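Response regulator ChrA (PDB 4YN8) serves as the response regulator of a haem-sensing two-component system and probably regulates transcription by binding DNA. Local coordinates at residues D54-G59 against Y83-D88; D61-T66 against L90-A95; V77-T82 against M98-K103; R22-S27 against A105-L110. The protein carries 1 engineered substitution. All coordinates share one frame; numbering follows the deposited sequence.

Overall arrangement
All four contacts lie in the receiver domain. Contact 3 is the buried one: it pairs the neighbouring parallel strands 77-81 and 99-102 by backbone hydrogen bonds. The other three are partly buried. Contact 1 joins two loops at the ends of strands. Its direct touch is on the A87 methyl; water and a sulfate supply the polar links. Contact 3 shares this sulfate, and its K103 forms a salt bridge with D54 of contact 1. Contact 2 packs I63 and T66 of helix 62-72 against alanines of helix 89-94 and its end. Contact 4 packs helices 15-26 and 107-119, with L110 against strands 77-81 and 99-102. Toward solvent a water bridges its segments.

Contact 1: residues D54-G59 against Y83-D88; sequences DIQMPG and YDTEAD. With MG (magnesium ion), chain F; SO4 (sulfate ion), chain B.
Q56 and I55 both turn toward A87, whose methyl group fits against the two of them. From I55 it is the CG2 branch that touches, 3.7 Å from A87 CB. CG1 stands beside the backbone N (chi1 -53°), which puts CG2 anti to it and against A87. Q56 meets the same methyl by its CG. The Q56 side chain has two conformers, so its close fit is less certain. The Q56 side chain slides past that of T85, in the opposite direction. Q56 OE1 ends 3.4 Å from T85 OG1. Water 2 ties the two loops together: it donates to Q56 OE1 and accepts from E86 N.

A sulfate, probably from the crystallisation liquor, sits between the loops. I55 N donates to its O4 at 3.1 Å. Q56 N donates to its O3, also at 3.1 Å, with a nearly straight angle of 164°. T85 OG1 reaches its O2 from the other loop, but the modelled 2.4 Å is doubtfully short. T85 OG1 also accepts from A87 N at 3.0 Å, which forms an ST turn and holds the hydroxyl in place. T81 and K103 complete the grip on the sulfate.

D54 has two conformers. In the one given, D54 OD1 binds a magnesium ion at 2.3 Å, together with D12, H14 and waters. This is the acidic metal site of a CheY-like receiver domain. D54 follows strand 50-53 and is probably the phosphoacceptor, and the sulfate may mimic the phosphoryl group.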
loop_
_atom_site.group_PDB
_atom_site.type_symbol
_atom_site.label_atom_id
_atom_site.label_comp_id
_atom_site.label_asym_id
_atom_site.label_seq_id
_atom_site.Cartn_x
_atom_site.Cartn_y
_atom_site.Cartn_z
ATOM N N ASP A 54 -8.717 -7.698 6.834
ATOM C CA ASP A 54 -8.741 -6.541 5.931
ATOM C C ASP A 54 -7.580 -5.582 6.170
ATOM O O ASP A 54 -6.989 -5.587 7.257
ATOM C CB ASP A 54 -10.051 -5.775 6.455
ATOM C CG ASP A 54 -10.674 -4.927 5.492
ATOM O OD1 ASP A 54 -11.263 -5.423 4.469
ATOM O OD2 ASP A 54 -10.699 -3.721 5.783
ATOM N N ILE A 55 -7.292 -4.670 5.217
ATOM C CA ILE A 55 -6.356 -3.595 5.469
ATOM C C ILE A 55 -7.061 -2.323 5.992
ATOM O O ILE A 55 -6.758 -1.848 7.095
ATOM C CB ILE A 55 -5.537 -3.224 4.203
ATOM C CG1 ILE A 55 -4.870 -4.444 3.606
ATOM C CG2 ILE A 55 -4.610 -2.072 4.505
ATOM C CD1 ILE A 55 -4.209 -4.161 2.267
ATOM N N GLN A 56 -8.022 -1.806 5.233
ATOM C CA GLN A 56 -8.670 -0.504 5.475
ATOM C C GLN A 56 -9.687 -0.528 6.580
ATOM O O GLN A 56 -10.782 -0.918 6.336
ATOM C CB GLN A 56 -9.457 -0.118 4.210
ATOM C CG GLN A 56 -8.618 -0.065 2.974
ATOM C CD GLN A 56 -9.368 0.564 1.821
ATOM O OE1 GLN A 56 -9.874 -0.127 0.905
ATOM N NE2 GLN A 56 -9.480 1.879 1.887
ATOM N N MET A 57 -9.331 -0.113 7.800
ATOM C CA MET A 57 -10.312 -0.072 8.897
ATOM C C MET A 57 -9.979 1.129 9.774
ATOM O O MET A 57 -8.807 1.403 10.027
ATOM C CB MET A 57 -10.200 -1.313 9.799
ATOM C CG MET A 57 -10.352 -2.585 9.025
ATOM S SD MET A 57 -10.249 -4.141 9.922
ATOM C CE MET A 57 -8.554 -4.098 10.418
ATOM N N PRO A 58 -11.012 1.789 10.307
ATOM C CA PRO A 58 -10.774 2.942 11.163
ATOM C C PRO A 58 -10.235 2.481 12.514
ATOM O O PRO A 58 -10.454 1.343 12.951
ATOM C CB PRO A 58 -12.197 3.528 11.296
ATOM C CG PRO A 58 -13.035 2.311 11.495
ATOM C CD PRO A 58 -12.403 1.293 10.492
ATOM N N GLY A 59 -9.518 3.341 13.202
ATOM C CA GLY A 59 -8.989 3.003 14.494
ATOM C C GLY A 59 -7.701 2.253 14.317
ATOM O O GLY A 59 -6.659 2.863 14.162
ATOM N N TYR A 83 -7.578 -6.394 -5.656
ATOM C CA TYR A 83 -6.511 -6.059 -6.616
ATOM C C TYR A 83 -6.444 -4.569 -6.906
ATOM O O TYR A 83 -5.374 -4.057 -7.254
ATOM C CB TYR A 83 -6.680 -6.887 -7.887
ATOM C CG TYR A 83 -7.749 -6.389 -8.826
ATOM C CD1 TYR A 83 -9.075 -6.793 -8.687
ATOM C CD2 TYR A 83 -7.432 -5.479 -9.844
ATOM C CE1 TYR A 83 -10.051 -6.332 -9.544
ATOM C CE2 TYR A 83 -8.422 -5.025 -10.715
ATOM C CZ TYR A 83 -9.730 -5.437 -10.544
ATOM O OH TYR A 83 -10.721 -4.993 -11.431
ATOM N N ASP A 84 -7.574 -3.893 -6.747
ATOM C CA ASP A 84 -7.705 -2.474 -7.020
ATOM C C ASP A 84 -7.920 -1.670 -5.778
ATOM O O ASP A 84 -8.489 -0.562 -5.787
ATOM C CB ASP A 84 -8.838 -2.193 -8.020
ATOM C CG ASP A 84 -10.216 -2.656 -7.528
ATOM O OD1 ASP A 84 -10.330 -3.427 -6.496
ATOM O OD2 ASP A 84 -11.173 -2.263 -8.231
ATOM N N THR A 85 -7.407 -2.172 -4.636
ATOM C CA THR A 85 -7.672 -1.517 -3.403
ATOM C C THR A 85 -7.092 -0.101 -3.366
ATOM O O THR A 85 -6.039 0.181 -3.968
ATOM C CB THR A 85 -7.069 -2.295 -2.175
ATOM O OG1 THR A 85 -7.494 -1.647 -0.954
ATOM C CG2 THR A 85 -5.560 -2.449 -2.325
ATOM N N GLU A 86 -7.779 0.772 -2.685
ATOM C CA GLU A 86 -7.240 2.087 -2.422
ATOM C C GLU A 86 -6.373 2.134 -1.158
ATOM O O GLU A 86 -5.706 3.138 -0.923
ATOM C CB GLU A 86 -8.344 3.103 -2.310
ATOM C CG GLU A 86 -8.894 3.397 -3.702
ATOM C CD GLU A 86 -9.993 4.437 -3.714
ATOM O OE1 GLU A 86 -10.602 4.746 -2.663
ATOM O OE2 GLU A 86 -10.262 4.929 -4.816
ATOM N N ALA A 87 -6.324 1.046 -0.404
ATOM C CA ALA A 87 -5.478 0.963 0.781
ATOM C C ALA A 87 -3.983 0.985 0.445
ATOM O O ALA A 87 -3.595 0.805 -0.706
ATOM C CB ALA A 87 -5.770 -0.295 1.531
ATOM N N ASP A 88 -3.161 1.093 1.488
ATOM C CA ASP A 88 -1.722 1.134 1.325
ATOM C C ASP A 88 -1.183 -0.279 1.239
ATOM O O ASP A 88 -0.713 -0.879 2.243
ATOM C CB ASP A 88 -1.051 1.863 2.479
ATOM C CG ASP A 88 0.370 2.269 2.162
ATOM O OD1 ASP A 88 1.014 1.729 1.238
ATOM O OD2 ASP A 88 0.840 3.145 2.893
HETATM MG MG MG F . -13.157 -4.142 4.520
HETATM S S SO4 B . -8.906 -3.765 1.718
HETATM O O1 SO4 B . -9.792 -4.503 0.800
HETATM O O2 SO4 B . -8.420 -2.559 1.044
HETATM O O3 SO4 B . -9.490 -3.309 3.005
HETATM O O4 SO4 B . -7.702 -4.635 2.095
HETATM O O HOH W 1 -12.108 -3.071 3.203
HETATM O O HOH W 2 -10.498 0.108 -1.963
HETATM O O HOH W 3 -12.204 -3.447 6.370
HETATM O O HOH W 4 -14.269 -5.379 3.308
#

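Contact 2: residues D61-T66 against L90-A95; sequences DGITLT and LAAVEA
I63 packs lengthwise against the helix that carries A91 and A92, and this is the tight part of the contact. Its CG1 lies 3.7 Å from A92 CA and 3.9 Å from A92 CB. CD1 goes further along and meets A91 CB at 3.9 Å. CG1 stands beside the backbone N (chi1 -62°), which sends CD1 to A91, while CG2 faces the A91 carbonyl oxygen at 3.8 Å. The methyl side chains let the two backbones come close: the CA atoms of I63 and A92 are 5.2 Å apart.

One turn on, T66 meets A95. Its CG2 approaches A95 CB at 4.0 Å. I63 CG2 makes a longer contact with the same A95 CB, at 4.3 Å. The T66 hydroxyl is turned back into its own helix, where T66 OG1 donates to G62 O at 2.7 Å. G62 O also accepts from T66 N, so two bonds grip this oxygen. The methyl branch is thereby left to face A95.

The outer side is looser. T64 points away from the partner helix and is exposed, as is E94. At the start of helix 62-72, D61 is the N-cap. Its OD1 accepts from T64 N nearly along the C-O axis, with an N-H...O angle of 171°.

Toward the sheet, I63 and A92 touch I55, and T66 touches V77 and I79. The contact thus joins two neighbouring helices that cover one face of the parallel sheet, as in the alternating beta-alpha fold of CheY-like receiver domains.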
loop_
_atom_site.group_PDB
_atom_site.type_symbol
_atom_site.label_atom_id
_atom_site.label_comp_id
_atom_site.label_asym_id
_atom_site.label_seq_id
_atom_site.Cartn_x
_atom_site.Cartn_y
_atom_site.Cartn_z
ATOM N N ASP A 61 -5.926 -0.293 11.889
ATOM C CA ASP A 61 -6.048 -0.934 10.599
ATOM C C ASP A 61 -5.266 -2.266 10.581
ATOM O O ASP A 61 -4.647 -2.657 11.553
ATOM C CB ASP A 61 -5.662 0.019 9.443
ATOM C CG ASP A 61 -4.184 0.353 9.381
ATOM O OD1 ASP A 61 -3.325 -0.359 9.923
ATOM O OD2 ASP A 61 -3.839 1.365 8.677
ATOM N N GLY A 62 -5.380 -2.995 9.481
ATOM C CA GLY A 62 -4.813 -4.339 9.391
ATOM C C GLY A 62 -3.283 -4.291 9.366
ATOM O O GLY A 62 -2.621 -5.275 9.763
ATOM N N ILE A 63 -2.696 -3.197 8.873
ATOM C CA ILE A 63 -1.225 -3.043 8.891
ATOM C C ILE A 63 -0.707 -2.928 10.350
ATOM O O ILE A 63 0.193 -3.665 10.792
ATOM C CB ILE A 63 -0.833 -1.812 8.084
ATOM C CG1 ILE A 63 -1.268 -1.992 6.640
ATOM C CG2 ILE A 63 0.670 -1.532 8.158
ATOM C CD1 ILE A 63 -1.395 -0.673 5.907
ATOM N N THR A 64 -1.355 -2.047 11.139
ATOM C CA THR A 64 -0.980 -1.852 12.516
ATOM C C THR A 64 -1.249 -3.132 13.302
ATOM O O THR A 64 -0.431 -3.538 14.163
ATOM C CB THR A 64 -1.773 -0.687 13.125
ATOM O OG1 THR A 64 -1.479 0.460 12.333
ATOM C CG2 THR A 64 -1.397 -0.473 14.579
ATOM N N LEU A 65 -2.380 -3.773 13.038
ATOM C CA LEU A 65 -2.701 -5.032 13.705
ATOM C C LEU A 65 -1.662 -6.140 13.451
ATOM O O LEU A 65 -1.252 -6.897 14.361
ATOM C CB LEU A 65 -4.094 -5.543 13.267
ATOM C CG LEU A 65 -4.456 -6.925 13.768
ATOM C CD1 LEU A 65 -4.569 -6.834 15.293
ATOM C CD2 LEU A 65 -5.745 -7.404 13.078
ATOM N N THR A 66 -1.253 -6.258 12.181
ATOM C CA THR A 66 -0.204 -7.220 11.807
ATOM C C THR A 66 1.071 -7.008 12.618
ATOM O O THR A 66 1.626 -7.971 13.148
ATOM C CB THR A 66 0.040 -7.229 10.280
ATOM O OG1 THR A 66 -1.224 -7.605 9.675
ATOM C CG2 THR A 66 1.124 -8.215 9.886
ATOM N N LEU A 90 1.421 -1.471 -0.298
ATOM C CA LEU A 90 2.846 -1.616 -0.033
ATOM C C LEU A 90 3.110 -1.691 1.482
ATOM O O LEU A 90 3.854 -2.569 1.932
ATOM C CB LEU A 90 3.637 -0.516 -0.663
ATOM C CG LEU A 90 5.152 -0.521 -0.363
ATOM C CD1 LEU A 90 5.787 -1.805 -0.845
ATOM C CD2 LEU A 90 5.819 0.728 -0.990
ATOM N N ALA A 91 2.501 -0.794 2.259
ATOM C CA ALA A 91 2.714 -0.875 3.731
ATOM C C ALA A 91 2.212 -2.202 4.277
ATOM O O ALA A 91 2.824 -2.743 5.217
ATOM C CB ALA A 91 2.060 0.293 4.449
ATOM N N ALA A 92 1.106 -2.728 3.725
ATOM C CA ALA A 92 0.558 -4.021 4.159
ATOM C C ALA A 92 1.523 -5.155 3.878
ATOM O O ALA A 92 1.761 -6.028 4.732
ATOM C CB ALA A 92 -0.810 -4.318 3.534
ATOM N N VAL A 93 2.118 -5.136 2.677
ATOM C CA VAL A 93 3.099 -6.163 2.332
ATOM C C VAL A 93 4.364 -6.001 3.208
ATOM O O VAL A 93 4.951 -6.991 3.706
ATOM C CB VAL A 93 3.379 -6.158 0.818
ATOM C CG1 VAL A 93 4.554 -7.084 0.451
ATOM C CG2 VAL A 93 2.115 -6.602 0.064
ATOM N N GLU A 94 4.775 -4.770 3.423
ATOM C CA GLU A 94 5.952 -4.498 4.279
ATOM C C GLU A 94 5.764 -4.927 5.713
ATOM O O GLU A 94 6.741 -5.199 6.412
ATOM C CB GLU A 94 6.320 -3.036 4.237
ATOM C CG GLU A 94 6.919 -2.666 2.876
ATOM C CD GLU A 94 7.220 -1.178 2.731
ATOM O OE1 GLU A 94 6.475 -0.340 3.310
ATOM O OE2 GLU A 94 8.209 -0.856 2.017
ATOM N N ALA A 95 4.535 -5.039 6.141
ATOM C CA ALA A 95 4.259 -5.485 7.513
ATOM C C ALA A 95 4.613 -6.929 7.752
ATOM O O ALA A 95 4.738 -7.359 8.924
ATOM C CB ALA A 95 2.832 -5.199 7.892
#

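Contact 3: residues V77-T82 against M98-K103; sequences VLILTT and MGYLLK. With SO4 (sulfate ion), chain B.
V77 lies beside M98, just before the first bridge. Water 5 accepts from both V77 N and M98 N, and V77 O takes G99 N in its carbonyl plane at 3.1 Å.

L78 faces the backbone of G99. With CG anti to the backbone N (chi1 167°), its CD1 swings over the strand and lies 3.4 Å from G99 C. G99 has no side chain there, so the methyl rests directly on the peptide. L78 also touches helix 107-119.

I79 bonds to strand 99-102 through both its N and its O. Its N donates to G99 O at 2.9 Å, from 37° above the carbonyl plane. Its O accepts from L101 N at 3.0 Å, nearly in line with the carbonyl, though the N-H is bent to 150°. The I79 side chain runs side by side with Y100, and I79 CD1 meets Y100 CE2 at 3.7 Å. The Y100 hydroxyl bonds to A92 O of helix 89-94. That helix links the two parallel strands in a beta-alpha-beta crossover, the repeating unit of the receiver fold.

L80 lies on the same sheet face as L101. L80 CD2 packs 3.8 Å from L101 CB, and L80 CB touches the K103 chain at CG.

T81 N donates to L101 O, and T81 O accepts K103 N at 2.7 Å. T81 OG1 donates to sulfate O4. K103 passes L80 and T81 with its chain extended beyond CG, and its NZ donates to sulfate O1 at 2.9 Å. The same NZ is hydrogen-bonded to D54 OD1 of the metal site.

T82 turns away, though its CG2 still brushes K103 CD.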
loop_
_atom_site.group_PDB
_atom_site.type_symbol
_atom_site.label_atom_id
_atom_site.label_comp_id
_atom_site.label_asym_id
_atom_site.label_seq_id
_atom_site.Cartn_x
_atom_site.Cartn_y
_atom_site.Cartn_z
ATOM N N VAL A 77 -1.148 -14.135 10.831
ATOM C CA VAL A 77 -2.138 -13.284 10.165
ATOM C C VAL A 77 -2.159 -13.552 8.658
ATOM O O VAL A 77 -1.090 -13.677 8.031
ATOM C CB VAL A 77 -1.805 -11.821 10.370
ATOM C CG1 VAL A 77 -2.736 -10.877 9.599
ATOM C CG2 VAL A 77 -1.773 -11.532 11.866
ATOM N N LEU A 78 -3.364 -13.711 8.122
ATOM C CA LEU A 78 -3.593 -13.721 6.695
ATOM C C LEU A 78 -4.271 -12.405 6.345
ATOM O O LEU A 78 -5.383 -12.126 6.830
ATOM C CB LEU A 78 -4.468 -14.933 6.291
ATOM C CG LEU A 78 -5.059 -14.925 4.889
ATOM C CD1 LEU A 78 -3.859 -14.978 3.921
ATOM C CD2 LEU A 78 -5.965 -16.140 4.756
ATOM N N ILE A 79 -3.625 -11.576 5.497
ATOM C CA ILE A 79 -4.204 -10.325 5.040
ATOM C C ILE A 79 -4.917 -10.556 3.724
ATOM O O ILE A 79 -4.351 -11.161 2.790
ATOM C CB ILE A 79 -3.120 -9.241 4.839
ATOM C CG1 ILE A 79 -2.585 -8.819 6.185
ATOM C CG2 ILE A 79 -3.651 -8.052 4.060
ATOM C CD1 ILE A 79 -1.395 -7.844 6.094
ATOM N N LEU A 80 -6.155 -10.082 3.692
ATOM C CA LEU A 80 -7.009 -10.111 2.487
ATOM C C LEU A 80 -7.186 -8.730 1.932
ATOM O O LEU A 80 -7.416 -7.754 2.657
ATOM C CB LEU A 80 -8.348 -10.709 2.764
ATOM C CG LEU A 80 -8.398 -12.118 3.357
ATOM C CD1 LEU A 80 -9.827 -12.612 3.580
ATOM C CD2 LEU A 80 -7.623 -13.134 2.573
ATOM N N THR A 81 -7.089 -8.625 0.617
ATOM C CA THR A 81 -7.340 -7.333 0.007
ATOM C C THR A 81 -7.964 -7.525 -1.361
ATOM O O THR A 81 -8.389 -8.621 -1.694
ATOM C CB THR A 81 -6.065 -6.497 0.022
ATOM O OG1 THR A 81 -6.350 -5.103 -0.211
ATOM C CG2 THR A 81 -5.014 -7.027 -0.934
ATOM N N THR A 82 -8.106 -6.425 -2.104
ATOM C CA THR A 82 -8.606 -6.480 -3.486
ATOM C C THR A 82 -7.521 -5.936 -4.444
ATOM O O THR A 82 -6.676 -5.122 -4.092
ATOM C CB THR A 82 -9.921 -5.693 -3.672
ATOM O OG1 THR A 82 -9.732 -4.303 -3.440
ATOM C CG2 THR A 82 -10.976 -6.161 -2.681
ATOM N N MET A 98 2.068 -13.415 7.686
ATOM C CA MET A 98 2.326 -14.784 7.247
ATOM C C MET A 98 1.784 -15.005 5.843
ATOM O O MET A 98 2.513 -15.541 4.983
ATOM C CB MET A 98 1.748 -15.784 8.229
ATOM C CG MET A 98 2.001 -17.241 7.959
ATOM S SD MET A 98 3.756 -17.698 7.975
ATOM C CE MET A 98 4.265 -17.164 9.571
ATOM N N GLY A 99 0.539 -14.569 5.596
ATOM C CA GLY A 99 -0.066 -14.756 4.273
ATOM C C GLY A 99 -0.773 -13.549 3.728
ATOM O O GLY A 99 -1.176 -12.652 4.484
ATOM N N TYR A 100 -0.939 -13.550 2.408
ATOM C CA TYR A 100 -1.632 -12.497 1.677
ATOM C C TYR A 100 -2.452 -13.220 0.598
ATOM O O TYR A 100 -1.944 -14.145 -0.055
ATOM C CB TYR A 100 -0.649 -11.558 0.943
ATOM C CG TYR A 100 0.217 -10.757 1.869
ATOM C CD1 TYR A 100 1.381 -11.280 2.410
ATOM C CD2 TYR A 100 -0.187 -9.535 2.256
ATOM C CE1 TYR A 100 2.099 -10.584 3.344
ATOM C CE2 TYR A 100 0.574 -8.761 3.133
ATOM C CZ TYR A 100 1.687 -9.317 3.689
ATOM O OH TYR A 100 2.386 -8.576 4.594
ATOM N N LEU A 101 -3.666 -12.751 0.397
ATOM C CA LEU A 101 -4.563 -13.309 -0.631
ATOM C C LEU A 101 -5.555 -12.268 -1.042
ATOM O O LEU A 101 -5.869 -11.358 -0.269
ATOM C CB LEU A 101 -5.299 -14.535 -0.077
ATOM C CG LEU A 101 -5.932 -15.448 -1.130
ATOM C CD1 LEU A 101 -4.897 -16.226 -1.902
ATOM C CD2 LEU A 101 -6.938 -16.405 -0.446
ATOM N N LEU A 102 -6.059 -12.347 -2.274
ATOM C CA LEU A 102 -7.162 -11.497 -2.641
ATOM C C LEU A 102 -8.497 -12.042 -2.185
ATOM O O LEU A 102 -8.707 -13.234 -2.158
ATOM C CB LEU A 102 -7.218 -11.244 -4.149
ATOM C CG LEU A 102 -6.002 -10.566 -4.761
ATOM C CD1 LEU A 102 -6.221 -10.378 -6.264
ATOM C CD2 LEU A 102 -5.727 -9.256 -4.099
ATOM N N LYS A 103 -9.421 -11.151 -1.874
ATOM C CA LYS A 103 -10.741 -11.568 -1.327
ATOM C C LYS A 103 -11.610 -12.343 -2.280
ATOM O O LYS A 103 -12.435 -13.129 -1.822
ATOM C CB LYS A 103 -11.550 -10.382 -0.844
ATOM C CG LYS A 103 -10.961 -9.677 0.344
ATOM C CD LYS A 103 -11.772 -8.465 0.800
ATOM C CE LYS A 103 -11.076 -7.798 1.963
ATOM N NZ LYS A 103 -11.545 -6.433 2.060
HETATM S S SO4 B . -8.906 -3.765 1.718
HETATM O O1 SO4 B . -9.792 -4.503 0.800
HETATM O O2 SO4 B . -8.420 -2.559 1.044
HETATM O O3 SO4 B . -9.490 -3.309 3.005
HETATM O O4 SO4 B . -7.702 -4.635 2.095
HETATM O O HOH W 5 1.609 -13.048 10.689
#

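Contact 4: residues R22-S27 against A105-L110; sequences RSILDS and APESAL. With MG (magnesium ion), chain I; SO4 (sulfate ion), chain E.
The nearest CA atoms of the two helices are 6.9 Å apart at I24 and E107 and 7.7 Å at L25 and L110. The side chains bridge this distance.

L25 and L110 form the buried part. Their chains cross at about a right angle and meet branch to branch, with L25 CD2 3.8 Å from L110 CD2. L110 CG is anti to its backbone N (chi1 177°), which carries CD2 across to the partner helix. There the same methyl also reaches I24 CG2 at 3.9 Å.

I24 crosses E107 at a slant. The extended E107 chain lays its CG near I24 CG2 and its carboxylate beside I24 CG1. I24 thus touches both the CG of E107 and its carboxylate, by plain van der Waals contact. Water 6 donates to E107 OE1 at 2.7 Å and to S27 OG, so it bridges the two segments. S27 OG itself donates to I24 O, a bond of 2.7 Å that fixes the hydroxyl.

Each segment also holds an ion. A sulfate accepts from E107 N and S108 N at the start of helix 107-119. A magnesium ion is bound by D26 O at 2.5 Å, with F28 O, I31 O and waters.

Helices 15-26 and 107-119 lie side by side on one face of the sheet. L110 rests on L78, L80 and L101 of the strands beneath, and L25 on I31 and V33 of strand 31-37.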
loop_
_atom_site.group_PDB
_atom_site.type_symbol
_atom_site.label_atom_id
_atom_site.label_comp_id
_atom_site.label_asym_id
_atom_site.label_seq_id
_atom_site.Cartn_x
_atom_site.Cartn_y
_atom_site.Cartn_z
ATOM N N ARG A 22 -17.111 -14.895 5.903
ATOM C CA ARG A 22 -17.458 -15.807 6.993
ATOM C C ARG A 22 -18.144 -17.041 6.438
ATOM O O ARG A 22 -17.827 -18.158 6.842
ATOM C CB ARG A 22 -18.383 -15.162 8.031
ATOM C CG ARG A 22 -18.689 -16.133 9.187
ATOM C CD ARG A 22 -20.131 -16.107 9.672
ATOM N NE ARG A 22 -21.106 -16.450 8.640
ATOM C CZ ARG A 22 -21.673 -17.644 8.440
ATOM N NH1 ARG A 22 -21.372 -18.721 9.176
ATOM N NH2 ARG A 22 -22.541 -17.751 7.442
ATOM N N SER A 23 -19.094 -16.833 5.539
ATOM C CA SER A 23 -19.842 -17.961 4.987
ATOM C C SER A 23 -18.900 -18.913 4.262
ATOM O O SER A 23 -18.967 -20.131 4.456
ATOM C CB SER A 23 -20.945 -17.446 4.061
ATOM O OG SER A 23 -21.969 -16.899 4.855
ATOM N N ILE A 24 -17.968 -18.357 3.491
ATOM C CA ILE A 24 -16.990 -19.177 2.801
ATOM C C ILE A 24 -16.088 -19.934 3.765
ATOM O O ILE A 24 -15.857 -21.150 3.627
ATOM C CB ILE A 24 -16.122 -18.359 1.854
ATOM C CG1 ILE A 24 -16.952 -17.776 0.713
ATOM C CG2 ILE A 24 -15.027 -19.245 1.299
ATOM C CD1 ILE A 24 -16.274 -16.632 0.002
ATOM N N LEU A 25 -15.507 -19.233 4.725
ATOM C CA LEU A 25 -14.637 -19.894 5.673
ATOM C C LEU A 25 -15.328 -21.030 6.441
ATOM O O LEU A 25 -14.764 -22.144 6.571
ATOM C CB LEU A 25 -14.038 -18.865 6.657
ATOM C CG LEU A 25 -13.041 -17.871 6.031
ATOM C CD1 LEU A 25 -12.857 -16.651 6.897
ATOM C CD2 LEU A 25 -11.701 -18.528 5.761
ATOM N N ASP A 26 -16.538 -20.736 6.940
ATOM C CA ASP A 26 -17.292 -21.708 7.764
ATOM C C ASP A 26 -17.733 -22.893 6.915
ATOM O O ASP A 26 -17.897 -24.011 7.451
ATOM C CB ASP A 26 -18.494 -21.032 8.426
ATOM C CG ASP A 26 -18.175 -20.434 9.784
ATOM O OD1 ASP A 26 -17.273 -20.922 10.544
ATOM O OD2 ASP A 26 -18.902 -19.486 10.136
ATOM N N SER A 27 -17.826 -22.699 5.597
ATOM C CA SER A 27 -18.248 -23.792 4.725
ATOM C C SER A 27 -17.246 -24.947 4.660
ATOM O O SER A 27 -17.642 -26.047 4.237
ATOM C CB SER A 27 -18.582 -23.311 3.316
ATOM O OG SER A 27 -17.418 -23.068 2.577
ATOM N N ALA A 105 -10.268 -14.555 -4.549
ATOM C CA ALA A 105 -9.590 -15.754 -4.917
ATOM C C ALA A 105 -10.574 -16.936 -4.914
ATOM O O ALA A 105 -11.607 -16.891 -4.282
ATOM C CB ALA A 105 -8.445 -16.071 -3.967
ATOM N N PRO A 106 -10.235 -17.987 -5.610
ATOM C CA PRO A 106 -11.025 -19.233 -5.508
ATOM C C PRO A 106 -11.209 -19.664 -4.044
ATOM O O PRO A 106 -10.262 -19.539 -3.227
ATOM C CB PRO A 106 -10.154 -20.236 -6.256
ATOM C CG PRO A 106 -9.358 -19.406 -7.220
ATOM C CD PRO A 106 -9.030 -18.178 -6.442
ATOM N N GLU A 107 -12.374 -20.177 -3.697
ATOM C CA GLU A 107 -12.596 -20.587 -2.278
ATOM C C GLU A 107 -11.562 -21.571 -1.786
ATOM O O GLU A 107 -11.121 -21.498 -0.633
ATOM C CB GLU A 107 -14.008 -21.125 -2.063
ATOM C CG GLU A 107 -15.047 -20.051 -2.432
ATOM C CD GLU A 107 -16.469 -20.414 -2.093
ATOM O OE1 GLU A 107 -16.671 -21.485 -1.531
ATOM O OE2 GLU A 107 -17.384 -19.623 -2.424
ATOM N N SER A 108 -11.135 -22.491 -2.653
ATOM C CA SER A 108 -10.132 -23.467 -2.288
ATOM C C SER A 108 -8.799 -22.792 -1.906
ATOM O O SER A 108 -8.020 -23.301 -1.081
ATOM C CB SER A 108 -9.902 -24.459 -3.444
ATOM O OG SER A 108 -9.457 -23.769 -4.615
ATOM N N ALA A 109 -8.511 -21.717 -2.587
ATOM C CA ALA A 109 -7.294 -20.914 -2.305
ATOM C C ALA A 109 -7.386 -20.207 -0.964
ATOM O O ALA A 109 -6.376 -20.121 -0.242
ATOM C CB ALA A 109 -7.011 -19.912 -3.416
ATOM N N LEU A 110 -8.562 -19.749 -0.598
ATOM C CA LEU A 110 -8.750 -19.171 0.733
ATOM C C LEU A 110 -8.563 -20.264 1.800
ATOM O O LEU A 110 -7.872 -20.052 2.765
ATOM C CB LEU A 110 -10.117 -18.523 0.885
ATOM C CG LEU A 110 -10.410 -17.967 2.264
ATOM C CD1 LEU A 110 -9.335 -16.963 2.695
ATOM C CD2 LEU A 110 -11.755 -17.288 2.209
HETATM MG MG MG I . -16.512 -25.138 9.260
HETATM S S SO4 E . -13.632 -22.608 -6.058
HETATM O O1 SO4 E . -13.966 -21.120 -5.883
HETATM O O2 SO4 E . -14.949 -23.306 -6.278
HETATM O O3 SO4 E . -12.950 -23.295 -4.907
HETATM O O4 SO4 E . -12.707 -22.988 -7.173
HETATM O O HOH W 6 -18.582 -21.768 0.337
HETATM O O HOH W 7 -18.064 -26.774 9.084
HETATM O O HOH W 8 -15.418 -26.512 10.995
#